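Local coordinates for glucoamylase (PDB 1LF6), which hydrolyses terminal alpha-1,4-linked glucose units from the non-reducing ends of starch-like chains, releasing beta-D-glucose, at residues P420-I425 / Q472-K477. Sequence-based numbering, arbitrary orientation.
Sequences PLADFI and QKYQEK
Two helices of the (alpha/alpha) barrel, 414-428 and 468-489, meet where Tyr474 reaches across to Ala422 and Asp423. The CB of Ala422 points at the partner helix and sits over one face of the phenol, 3.7 Å from the ring centroid of Tyr474, a CH-pi contact. It is displaced toward the hydroxyl end, with Tyr474 CZ just 3.4 Å from Ala422 CB. At the ring edge, Tyr474 OH donates a hydrogen bond of 2.8 Å to Asp423 OD1. The hydroxyl approaches from well above the carboxylate plane, and the carboxylate and ring planes are turned 48° apart. In this family 15 glycosidase the barrel is a toroid of six helical hairpins, and the contact lies in its helical packing, away from the probable catalytic residues Glu435 and Glu438. With CG anti to its carbonyl carbon (chi1 -66°), Tyr474 extends toward helix 414-428, where its side chain also touches Tyr414, Lys419 and Ile426. A phenylalanine here would lack the hydroxyl and would probably leave Asp423 OD1 without this donor. The other carboxylate oxygen, OD2, forms a salt bridge with Lys419, one turn earlier on the same helix.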
loop_
_atom_site.group_PDB
_atom_site.type_symbol
_atom_site.label_atom_id
_atom_site.label_comp_id
_atom_site.label_asym_id
_atom_site.label_seq_id
_atom_site.Cartn_x
_atom_site.Cartn_y
_atom_site.Cartn_z
ATOM N N PRO A 420 17.744 -3.643 24.050
ATOM C CA PRO A 420 18.669 -3.176 23.009
ATOM C C PRO A 420 18.236 -1.869 22.326
ATOM O O PRO A 420 19.070 -1.004 22.047
ATOM C CB PRO A 420 18.742 -4.362 22.041
ATOM C CG PRO A 420 17.466 -5.126 22.308
ATOM C CD PRO A 420 17.304 -5.024 23.796
ATOM N N LEU A 421 16.941 -1.716 22.071
ATOM C CA LEU A 421 16.452 -0.498 21.427
ATOM C C LEU A 421 16.512 0.693 22.372
ATOM O O LEU A 421 16.875 1.796 21.962
ATOM C CB LEU A 421 15.021 -0.691 20.915
ATOM C CG LEU A 421 14.868 -1.628 19.716
ATOM C CD1 LEU A 421 13.400 -1.731 19.340
ATOM C CD2 LEU A 421 15.695 -1.102 18.531
ATOM N N ALA A 422 16.157 0.472 23.636
ATOM C CA ALA A 422 16.191 1.541 24.620
ATOM C C ALA A 422 17.626 2.030 24.799
ATOM O O ALA A 422 17.876 3.236 24.853
ATOM C CB ALA A 422 15.629 1.053 25.956
ATOM N N ASP A 423 18.564 1.090 24.887
ATOM C CA ASP A 423 19.974 1.437 25.054
ATOM C C ASP A 423 20.502 2.152 23.816
ATOM O O ASP A 423 21.339 3.044 23.917
ATOM C CB ASP A 423 20.820 0.186 25.314
ATOM C CG ASP A 423 20.518 -0.460 26.665
ATOM O OD1 ASP A 423 20.086 0.259 27.591
ATOM O OD2 ASP A 423 20.733 -1.680 26.796
ATOM N N PHE A 424 20.012 1.755 22.646
ATOM C CA PHE A 424 20.447 2.382 21.407
ATOM C C PHE A 424 19.960 3.833 21.356
ATOM O O PHE A 424 20.710 4.738 20.990
ATOM C CB PHE A 424 19.915 1.599 20.204
ATOM C CG PHE A 424 20.352 2.151 18.880
ATOM C CD1 PHE A 424 19.412 2.535 17.929
ATOM C CD2 PHE A 424 21.703 2.297 18.583
ATOM C CE1 PHE A 424 19.812 3.056 16.701
ATOM C CE2 PHE A 424 22.112 2.817 17.359
ATOM C CZ PHE A 424 21.165 3.197 16.417
ATOM N N ILE A 425 18.704 4.048 21.733
ATOM C CA ILE A 425 18.121 5.384 21.744
ATOM C C ILE A 425 18.860 6.328 22.697
ATOM O O ILE A 425 19.111 7.484 22.362
ATOM C CB ILE A 425 16.637 5.336 22.165
ATOM C CG1 ILE A 425 15.812 4.645 21.077
ATOM C CG2 ILE A 425 16.109 6.748 22.417
ATOM C CD1 ILE A 425 14.390 4.339 21.494
ATOM N N GLN A 472 15.080 2.901 36.075
ATOM C CA GLN A 472 15.375 4.250 36.541
ATOM C C GLN A 472 16.119 5.055 35.480
ATOM O O GLN A 472 15.824 6.227 35.247
ATOM C CB GLN A 472 16.220 4.198 37.813
ATOM C CG GLN A 472 16.512 5.567 38.389
ATOM C CD GLN A 472 17.473 5.519 39.551
ATOM O OE1 GLN A 472 17.192 4.909 40.582
ATOM N NE2 GLN A 472 18.622 6.165 39.391
ATOM N N LYS A 473 17.091 4.416 34.844
ATOM C CA LYS A 473 17.894 5.046 33.799
ATOM C C LYS A 473 17.027 5.526 32.627
ATOM O O LYS A 473 17.154 6.662 32.166
ATOM C CB LYS A 473 18.933 4.040 33.300
ATOM C CG LYS A 473 19.841 4.547 32.199
ATOM C CD LYS A 473 20.859 3.473 31.815
ATOM C CE LYS A 473 21.743 3.924 30.669
ATOM N NZ LYS A 473 22.430 5.211 30.970
ATOM N N TYR A 474 16.151 4.648 32.153
ATOM C CA TYR A 474 15.266 4.961 31.044
ATOM C C TYR A 474 14.328 6.119 31.372
ATOM O O TYR A 474 14.238 7.079 30.611
ATOM C CB TYR A 474 14.452 3.722 30.666
ATOM C CG TYR A 474 15.279 2.590 30.101
ATOM C CD1 TYR A 474 14.830 1.276 30.165
ATOM C CD2 TYR A 474 16.515 2.833 29.496
ATOM C CE1 TYR A 474 15.588 0.226 29.648
ATOM C CE2 TYR A 474 17.283 1.786 28.973
ATOM C CZ TYR A 474 16.809 0.484 29.057
ATOM O OH TYR A 474 17.569 -0.558 28.565
ATOM N N GLN A 475 13.638 6.032 32.507
ATOM C CA GLN A 475 12.707 7.084 32.907
ATOM C C GLN A 475 13.360 8.435 33.126
ATOM O O GLN A 475 12.795 9.460 32.754
ATOM C CB GLN A 475 11.947 6.691 34.168
ATOM C CG GLN A 475 10.721 5.849 33.897
ATOM C CD GLN A 475 9.668 6.542 33.033
ATOM O OE1 GLN A 475 8.679 5.924 32.656
ATOM N NE2 GLN A 475 9.875 7.821 32.720
ATOM N N GLU A 476 14.538 8.440 33.741
ATOM C CA GLU A 476 15.252 9.689 33.980
ATOM C C GLU A 476 15.547 10.377 32.651
ATOM O O GLU A 476 15.406 11.593 32.524
ATOM C CB GLU A 476 16.563 9.423 34.723
ATOM C CG GLU A 476 16.460 9.571 36.232
ATOM C CD GLU A 476 17.749 9.200 36.947
ATOM O OE1 GLU A 476 18.814 9.727 36.564
ATOM O OE2 GLU A 476 17.697 8.386 37.893
ATOM N N LYS A 477 15.967 9.589 31.668
ATOM C CA LYS A 477 16.276 10.112 30.349
ATOM C C LYS A 477 14.989 10.659 29.733
ATOM O O LYS A 477 14.955 11.787 29.236
ATOM C CB LYS A 477 16.853 8.997 29.470
ATOM C CG LYS A 477 17.477 9.472 28.167
ATOM C CD LYS A 477 18.719 10.336 28.403
ATOM C CE LYS A 477 19.844 9.552 29.050
ATOM N NZ LYS A 477 21.081 10.375 29.195
#